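Local coordinates for protein yojF (Bacillus subtilis, PDB 1NJH) that is of unknown function, belongs to the DUF1806 family and forms a largely antiparallel beta structure that assembles as a two-chain unit, at residues V24-E29 and G77-E82; V55-A60 and V70-E75. One frame throughout, in Å; residues are numbered along the deposited sequence.

Contact 1: V24-E29 and G77-E82; sequences VYIHLE and GWIYAE
Inside the curled, barrel-like antiparallel sheet of this DUF1806 protein, strand segments 24-29 and 78-82 face each other across the core, and Ile26 and Leu28 meet Ile79 and Ala81. The two are not neighbours in the sheet: their axes come no closer than 9.1 Å, their N-to-C directions differ by 47°, and no hydrogen bond passes between them. What joins them is mainly hydrocarbon, burying 184 Å² in all, both segments counted. Ile26 and Ile79 reach toward one another tip to tip through their CD1 methyls, although the modelled separation of those two carbons is too short to be trusted. Leu72 touches both isoleucines, while Leu110 lies against Ile26 and Leu28. Further along, Leu28 points its CG away from its own backbone N (chi1 177°), which sends the forked end across to the facing strand. One prong, CD2, comes within 4.4 Å of Ile79 CG2, a loose approach, and lies 4.3 Å from the carbonyl oxygen O of Tyr80. The second subunit also packs here: its Tyr49 touches Leu28, its Ile50 touches Ile79, and one of its strands pairs antiparallel with residues 78-80, carrying the sheet across the interface. The other prong, CD1 of Leu28, rests on Ala81 CB at 4.1 Å.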
ATOM      1  N   VAL A  24      -7.396   6.737  12.030  1.00 19.59           N
ATOM      2  CA  VAL A  24      -6.217   6.012  12.481  1.00 21.13           C
ATOM      3  C   VAL A  24      -5.137   6.136  11.424  1.00 18.75           C
ATOM      4  O   VAL A  24      -5.399   6.580  10.308  1.00 18.60           O
ATOM      5  CB  VAL A  24      -6.512   4.513  12.756  1.00 22.68           C
ATOM      6  CG1 VAL A  24      -7.469   4.400  13.935  1.00 24.18           C
ATOM      7  CG2 VAL A  24      -7.081   3.833  11.508  1.00 22.94           C
ATOM      8  N   TYR A  25      -3.913   5.796  11.801  1.00 19.14           N
ATOM      9  CA  TYR A  25      -2.806   5.854  10.866  1.00 17.26           C
ATOM     10  C   TYR A  25      -2.455   4.434  10.467  1.00 15.19           C
ATOM     11  O   TYR A  25      -2.470   3.525  11.295  1.00 16.05           O
ATOM     12  CB  TYR A  25      -1.593   6.515  11.519  1.00 18.83           C
ATOM     13  CG  TYR A  25      -1.793   7.991  11.746  1.00 20.65           C
ATOM     14  CD1 TYR A  25      -2.415   8.457  12.904  1.00 22.88           C
ATOM     15  CD2 TYR A  25      -1.391   8.920  10.790  1.00 23.58           C
ATOM     16  CE1 TYR A  25      -2.625   9.814  13.105  1.00 23.37           C
ATOM     17  CE2 TYR A  25      -1.603  10.281  10.980  1.00 25.58           C
ATOM     18  CZ  TYR A  25      -2.219  10.717  12.141  1.00 26.81           C
ATOM     19  OH  TYR A  25      -2.418  12.063  12.347  1.00 28.75           O
ATOM     20  N   ILE A  26      -2.109   4.250   9.201  1.00 14.82           N
ATOM     21  CA  ILE A  26      -1.764   2.938   8.712  1.00 15.55           C
ATOM     22  C   ILE A  26      -0.371   2.855   8.071  1.00 13.19           C
ATOM     23  O   ILE A  26       0.093   3.802   7.410  1.00 16.02           O
ATOM     24  CB  ILE A  26      -2.844   2.472   7.674  1.00 19.90           C
ATOM     25  CG1 ILE A  26      -4.172   2.233   8.415  1.00 23.35           C
ATOM     26  CG2 ILE A  26      -2.372   1.228   6.910  1.00 23.88           C
ATOM     27  CD1 ILE A  26      -5.232   1.575   7.617  1.00 32.55           C
ATOM     28  N   HIS A  27       0.302   1.741   8.326  1.00 15.07           N
ATOM     29  CA  HIS A  27       1.571   1.454   7.691  1.00 15.30           C
ATOM     30  C   HIS A  27       1.298   0.144   6.940  1.00 16.88           C
ATOM     31  O   HIS A  27       0.848  -0.833   7.550  1.00 15.28           O
ATOM     32  CB  HIS A  27       2.702   1.223   8.694  1.00 16.72           C
ATOM     33  CG  HIS A  27       4.021   0.987   8.029  1.00 20.21           C
ATOM     34  ND1 HIS A  27       4.476  -0.270   7.689  1.00 23.46           N
ATOM     35  CD2 HIS A  27       4.933   1.860   7.545  1.00 23.33           C
ATOM     36  CE1 HIS A  27       5.615  -0.157   7.024  1.00 20.14           C
ATOM     37  NE2 HIS A  27       5.912   1.125   6.923  1.00 27.34           N
ATOM     38  N   LEU A  28       1.543   0.122   5.630  1.00 13.41           N
ATOM     39  CA  LEU A  28       1.332  -1.073   4.811  1.00 15.35           C
ATOM     40  C   LEU A  28       2.537  -1.158   3.910  1.00 15.93           C
ATOM     41  O   LEU A  28       2.796  -0.247   3.126  1.00 17.36           O
ATOM     42  CB  LEU A  28       0.064  -0.946   3.974  1.00 16.60           C
ATOM     43  CG  LEU A  28      -0.211  -2.126   3.032  1.00 20.38           C
ATOM     44  CD1 LEU A  28      -0.404  -3.412   3.829  1.00 20.56           C
ATOM     45  CD2 LEU A  28      -1.435  -1.812   2.182  1.00 20.91           C
ATOM     46  N   GLU A  29       3.266  -2.257   4.018  1.00 15.67           N
ATOM     47  CA  GLU A  29       4.500  -2.411   3.262  1.00 14.92           C
ATOM     48  C   GLU A  29       4.728  -3.852   2.805  1.00 18.05           C
ATOM     49  O   GLU A  29       4.369  -4.805   3.505  1.00 18.18           O
ATOM     50  CB  GLU A  29       5.658  -1.939   4.167  1.00 19.38           C
ATOM     51  CG  GLU A  29       7.076  -2.266   3.681  1.00 24.94           C
ATOM     52  CD  GLU A  29       8.168  -1.734   4.619  1.00 29.65           C
ATOM     53  OE1 GLU A  29       7.900  -1.530   5.825  1.00 25.22           O
ATOM     54  OE2 GLU A  29       9.316  -1.530   4.153  1.00 33.31           O
ATOM     55  N   GLY A  77     -12.792   3.655  -0.018  1.00 24.22           N
ATOM     56  CA  GLY A  77     -11.848   2.723  -0.591  1.00 20.28           C
ATOM     57  C   GLY A  77     -11.659   1.454   0.214  1.00 19.83           C
ATOM     58  O   GLY A  77     -12.528   1.049   1.002  1.00 19.78           O
ATOM     59  N   TRP A  78     -10.511   0.817   0.012  1.00 15.73           N
ATOM     60  CA  TRP A  78     -10.193  -0.431   0.684  1.00 15.80           C
ATOM     61  C   TRP A  78      -8.720  -0.552   1.011  1.00 15.38           C
ATOM     62  O   TRP A  78      -7.884   0.015   0.315  1.00 15.50           O
ATOM     63  CB  TRP A  78     -10.507  -1.623  -0.220  1.00 20.64           C
ATOM     64  CG  TRP A  78     -11.840  -1.612  -0.875  1.00 24.67           C
ATOM     65  CD1 TRP A  78     -12.266  -0.772  -1.862  1.00 30.22           C
ATOM     66  CD2 TRP A  78     -12.921  -2.493  -0.597  1.00 27.57           C
ATOM     67  NE1 TRP A  78     -13.558  -1.080  -2.219  1.00 33.07           N
ATOM     68  CE2 TRP A  78     -13.983  -2.135  -1.455  1.00 32.25           C
ATOM     69  CE3 TRP A  78     -13.098  -3.556   0.296  1.00 32.18           C
ATOM     70  CZ2 TRP A  78     -15.210  -2.804  -1.446  1.00 33.81           C
ATOM     71  CZ3 TRP A  78     -14.321  -4.227   0.304  1.00 34.02           C
ATOM     72  CH2 TRP A  78     -15.360  -3.843  -0.563  1.00 38.06           C
ATOM     73  N   ILE A  79      -8.422  -1.302   2.073  1.00 16.26           N
ATOM     74  CA  ILE A  79      -7.050  -1.609   2.451  1.00 15.84           C
ATOM     75  C   ILE A  79      -7.099  -3.114   2.649  1.00 15.69           C
ATOM     76  O   ILE A  79      -7.957  -3.646   3.378  1.00 17.66           O
ATOM     77  CB  ILE A  79      -6.626  -0.913   3.742  1.00 16.20           C
ATOM     78  CG1 ILE A  79      -6.557   0.589   3.506  1.00 17.31           C
ATOM     79  CG2 ILE A  79      -5.284  -1.493   4.219  1.00 19.63           C
ATOM     80  CD1 ILE A  79      -6.150   1.378   4.733  1.00 23.06           C
ATOM     81  N   TYR A  80      -6.207  -3.816   1.966  1.00 13.83           N
ATOM     82  CA  TYR A  80      -6.196  -5.262   2.018  1.00 16.88           C
ATOM     83  C   TYR A  80      -4.770  -5.810   2.073  1.00 13.84           C
ATOM     84  O   TYR A  80      -3.872  -5.303   1.396  1.00 14.94           O
ATOM     85  CB  TYR A  80      -6.925  -5.770   0.778  1.00 19.65           C
ATOM     86  CG  TYR A  80      -6.929  -7.256   0.588  1.00 24.57           C
ATOM     87  CD1 TYR A  80      -7.836  -8.069   1.266  1.00 27.11           C
ATOM     88  CD2 TYR A  80      -6.038  -7.853  -0.298  1.00 29.08           C
ATOM     89  CE1 TYR A  80      -7.850  -9.447   1.060  1.00 26.96           C
ATOM     90  CE2 TYR A  80      -6.045  -9.223  -0.511  1.00 30.57           C
ATOM     91  CZ  TYR A  80      -6.949 -10.015   0.168  1.00 30.82           C
ATOM     92  OH  TYR A  80      -6.939 -11.381  -0.056  1.00 35.66           O
ATOM     93  N   ALA A  81      -4.563  -6.827   2.909  1.00 15.62           N
ATOM     94  CA  ALA A  81      -3.250  -7.455   3.062  1.00 16.36           C
ATOM     95  C   ALA A  81      -3.450  -8.964   3.199  1.00 19.16           C
ATOM     96  O   ALA A  81      -4.266  -9.417   4.002  1.00 19.18           O
ATOM     97  CB  ALA A  81      -2.530  -6.915   4.306  1.00 15.68           C
ATOM     98  N   GLU A  82      -2.697  -9.732   2.420  1.00 19.84           N
ATOM     99  CA  GLU A  82      -2.770 -11.199   2.471  1.00 20.90           C
ATOM    100  C   GLU A  82      -1.406 -11.760   2.872  1.00 23.47           C
ATOM    101  O   GLU A  82      -0.377 -11.146   2.604  1.00 24.92           O
ATOM    102  CB  GLU A  82      -3.161 -11.750   1.096  1.00 23.64           C
ATOM    103  CG  GLU A  82      -2.853 -13.237   0.867  1.00 33.89           C
ATOM    104  CD  GLU A  82      -3.760 -14.170   1.654  1.00 42.09           C
ATOM    105  OE1 GLU A  82      -3.537 -14.356   2.875  1.00 43.42           O
ATOM    106  OE2 GLU A  82      -4.707 -14.715   1.046  1.00 46.56           O
TER

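Contact 2: V55-A60 and V70-E75; sequences VTYHQA and VGLKTE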
ATOM      1  N   VAL A  55      -6.769   7.216   7.677  1.00 20.90           N
ATOM      2  CA  VAL A  55      -8.045   6.706   7.190  1.00 21.78           C
ATOM      3  C   VAL A  55      -8.990   6.404   8.345  1.00 19.91           C
ATOM      4  O   VAL A  55      -8.581   6.298   9.507  1.00 19.51           O
ATOM      5  CB  VAL A  55      -7.871   5.371   6.401  1.00 25.63           C
ATOM      6  CG1 VAL A  55      -6.794   5.514   5.334  1.00 23.79           C
ATOM      7  CG2 VAL A  55      -7.521   4.245   7.361  1.00 25.34           C
ATOM      8  N   THR A  56     -10.260   6.244   7.999  1.00 21.40           N
ATOM      9  CA  THR A  56     -11.291   5.881   8.950  1.00 19.70           C
ATOM     10  C   THR A  56     -11.998   4.707   8.283  1.00 17.17           C
ATOM     11  O   THR A  56     -12.544   4.870   7.199  1.00 20.41           O
ATOM     12  CB  THR A  56     -12.305   7.019   9.153  1.00 23.03           C
ATOM     13  OG1 THR A  56     -11.654   8.129   9.780  1.00 26.12           O
ATOM     14  CG2 THR A  56     -13.452   6.546  10.030  1.00 24.24           C
ATOM     15  N   TYR A  57     -11.940   3.524   8.881  1.00 17.69           N
ATOM     16  CA  TYR A  57     -12.634   2.382   8.279  1.00 18.80           C
ATOM     17  C   TYR A  57     -13.849   2.015   9.115  1.00 23.67           C
ATOM     18  O   TYR A  57     -13.819   2.121  10.347  1.00 22.81           O
ATOM     19  CB  TYR A  57     -11.679   1.180   8.114  1.00 18.11           C
ATOM     20  CG  TYR A  57     -11.056   0.632   9.377  1.00 19.37           C
ATOM     21  CD1 TYR A  57     -11.738  -0.285  10.178  1.00 18.23           C
ATOM     22  CD2 TYR A  57      -9.734   0.946   9.716  1.00 14.13           C
ATOM     23  CE1 TYR A  57     -11.117  -0.887  11.277  1.00 14.35           C
ATOM     24  CE2 TYR A  57      -9.102   0.348  10.812  1.00 15.85           C
ATOM     25  CZ  TYR A  57      -9.798  -0.565  11.580  1.00 18.02           C
ATOM     26  OH  TYR A  57      -9.188  -1.185  12.637  1.00 19.77           O
ATOM     27  N   HIS A  58     -14.924   1.583   8.450  1.00 21.78           N
ATOM     28  CA  HIS A  58     -16.156   1.232   9.166  1.00 27.06           C
ATOM     29  C   HIS A  58     -16.460  -0.259   9.279  1.00 26.86           C
ATOM     30  O   HIS A  58     -17.286  -0.672  10.098  1.00 30.82           O
ATOM     31  CB  HIS A  58     -17.352   1.985   8.563  1.00 29.77           C
ATOM     32  CG  HIS A  58     -17.329   2.083   7.068  1.00 36.59           C
ATOM     33  ND1 HIS A  58     -17.949   1.164   6.247  1.00 40.72           N
ATOM     34  CD2 HIS A  58     -16.767   3.000   6.243  1.00 38.90           C
ATOM     35  CE1 HIS A  58     -17.772   1.512   4.986  1.00 38.74           C
ATOM     36  NE2 HIS A  58     -17.057   2.623   4.955  1.00 40.31           N
ATOM     37  N   GLN A  59     -15.811  -1.063   8.450  1.00 24.41           N
ATOM     38  CA  GLN A  59     -15.955  -2.515   8.498  1.00 23.02           C
ATOM     39  C   GLN A  59     -14.543  -3.074   8.384  1.00 21.15           C
ATOM     40  O   GLN A  59     -13.694  -2.504   7.691  1.00 21.04           O
ATOM     41  CB  GLN A  59     -16.835  -3.032   7.359  1.00 24.65           C
ATOM     42  CG  GLN A  59     -18.324  -2.840   7.618  1.00 33.28           C
ATOM     43  CD  GLN A  59     -18.825  -3.645   8.812  1.00 38.62           C
ATOM     44  OE1 GLN A  59     -19.751  -3.225   9.513  1.00 43.25           O
ATOM     45  NE2 GLN A  59     -18.227  -4.811   9.037  1.00 40.89           N
ATOM     46  N   ALA A  60     -14.289  -4.171   9.091  1.00 20.48           N
ATOM     47  CA  ALA A  60     -12.972  -4.797   9.094  1.00 18.00           C
ATOM     48  C   ALA A  60     -13.121  -6.269   9.392  1.00 20.55           C
ATOM     49  O   ALA A  60     -13.916  -6.660  10.249  1.00 21.52           O
ATOM     50  CB  ALA A  60     -12.079  -4.134  10.162  1.00 21.17           C
ATOM     51  N   VAL A  70      -6.440  -9.617   5.786  1.00 17.28           N
ATOM     52  CA  VAL A  70      -7.220  -8.598   6.454  1.00 16.40           C
ATOM     53  C   VAL A  70      -7.718  -7.592   5.432  1.00 14.89           C
ATOM     54  O   VAL A  70      -6.963  -7.163   4.577  1.00 16.65           O
ATOM     55  CB  VAL A  70      -6.352  -7.853   7.524  1.00 15.71           C
ATOM     56  CG1 VAL A  70      -7.088  -6.636   8.027  1.00 19.92           C
ATOM     57  CG2 VAL A  70      -6.041  -8.792   8.696  1.00 15.70           C
ATOM     58  N   GLY A  71      -9.002  -7.253   5.536  1.00 12.68           N
ATOM     59  CA  GLY A  71      -9.632  -6.273   4.672  1.00 15.47           C
ATOM     60  C   GLY A  71     -10.278  -5.197   5.527  1.00 16.96           C
ATOM     61  O   GLY A  71     -10.981  -5.482   6.514  1.00 16.42           O
ATOM     62  N   LEU A  72     -10.042  -3.944   5.157  1.00 15.41           N
ATOM     63  CA  LEU A  72     -10.611  -2.809   5.884  1.00 17.72           C
ATOM     64  C   LEU A  72     -11.372  -1.981   4.867  1.00 17.56           C
ATOM     65  O   LEU A  72     -10.801  -1.612   3.847  1.00 15.62           O
ATOM     66  CB  LEU A  72      -9.482  -1.939   6.468  1.00 15.73           C
ATOM     67  CG  LEU A  72      -8.389  -2.607   7.304  1.00 18.21           C
ATOM     68  CD1 LEU A  72      -7.369  -1.540   7.732  1.00 18.05           C
ATOM     69  CD2 LEU A  72      -9.018  -3.279   8.531  1.00 19.09           C
ATOM     70  N   LYS A  73     -12.643  -1.676   5.127  1.00 15.53           N
ATOM     71  CA  LYS A  73     -13.417  -0.854   4.202  1.00 15.97           C
ATOM     72  C   LYS A  73     -13.354   0.581   4.698  1.00 18.94           C
ATOM     73  O   LYS A  73     -13.912   0.901   5.756  1.00 17.58           O
ATOM     74  CB  LYS A  73     -14.887  -1.300   4.150  1.00 16.08           C
ATOM     75  CG  LYS A  73     -15.698  -0.517   3.131  1.00 21.72           C
ATOM     76  CD  LYS A  73     -15.323  -0.902   1.706  1.00 24.28           C
ATOM     77  CE  LYS A  73     -15.959   0.027   0.673  1.00 23.97           C
ATOM     78  NZ  LYS A  73     -15.303   1.372   0.541  1.00 23.87           N
ATOM     79  N   THR A  74     -12.687   1.444   3.939  1.00 19.20           N
ATOM     80  CA  THR A  74     -12.534   2.835   4.344  1.00 24.26           C
ATOM     81  C   THR A  74     -13.672   3.682   3.806  1.00 28.20           C
ATOM     82  O   THR A  74     -14.584   3.180   3.118  1.00 22.19           O
ATOM     83  CB  THR A  74     -11.191   3.430   3.840  1.00 22.90           C
ATOM     84  OG1 THR A  74     -11.205   3.466   2.408  1.00 24.01           O
ATOM     85  CG2 THR A  74     -10.008   2.585   4.309  1.00 24.48           C
ATOM     86  N   GLU A  75     -13.601   4.972   4.123  1.00 31.70           N
ATOM     87  CA  GLU A  75     -14.591   5.948   3.706  1.00 34.55           C
ATOM     88  C   GLU A  75     -15.014   5.715   2.261  1.00 35.21           C
ATOM     89  O   GLU A  75     -16.195   5.554   1.977  1.00 34.78           O
ATOM     90  CB  GLU A  75     -14.025   7.362   3.889  1.00 37.23           C
ATOM     91  CG  GLU A  75     -13.732   7.708   5.351  1.00 42.55           C
ATOM     92  CD  GLU A  75     -13.115   9.086   5.535  1.00 46.68           C
ATOM     93  OE1 GLU A  75     -11.954   9.289   5.116  1.00 48.00           O
ATOM     94  OE2 GLU A  75     -13.793   9.969   6.104  1.00 47.51           O
TER
HETATM   95  O   HOH W   1     -10.760   6.874   4.865  1.00 27.35           O
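The paired arms of the hairpin, 55-60 and 70-75, run antiparallel, with a beta bulge where His58 and Gln59 together face Lys73: His58 N donates to Lys73 O at 3.0 Å, and Lys73 N returns a nearly straight bond (172° at the hydrogen) to Gln59 O at 2.9 Å. The chain turns a corner at His58, and the side chains around it divide. On one side, Tyr57 has its CG tucked between backbone N and carbonyl carbon (chi1 60°), which brings the ring over Leu72. Methyl CD2 of Leu72 sits 4.1 Å from the centroid of the Tyr57 ring, only 7° off its normal, a CH-pi contact; the same CD2 meets Ala60 CB at 3.6 Å. Tyr57 OH is anchored on Leu16 O in helix 9-18. On the other side, the His58 imidazole lies alongside the Lys73 chain, its CE1 3.4 Å from Lys73 CG, with Lys73 O over one ring face. Its NE2 makes a weak bond to Thr74 O at 3.1 Å. The lysine, bent at chi2 and chi4, curls back so that NZ also reaches Thr74 O, at 3.2 Å, as well as Gly77 O, and makes a cation-pi contact with Trp78. With an alanine here, Gly77 O would probably lose its ammonium donor and the Trp78 indole its cation. The chemistry thus implies an apolar side where Leu72 packs between the Tyr57 ring and Ala60, and a polar one where Thr74 O draws both a weak imidazole bond and an ammonium group.

How the contacts relate
Along the chain the segments come in the order 24-29, 55-60, 70-75, 77-82, so contact 2 forms between the two halves of contact 1. Their centres lie about 9 Å apart within one curled antiparallel sheet, where strand 24-32 neighbours 45-63 and strand 68-74 neighbours 78-89. The second of these pairings ties the contacts directly, through probable hydrogen bonds of 2.8 Å from Leu72 N to Ile79 O and from Val70 N to Ala81 O. On the core side, Ile26 CD1 packs against Val55 CG2. Contact 2 is therefore pairing within the sheet wall, partly buried and nearer the periphery, whereas contact 1 spans the interior and borders the second subunit.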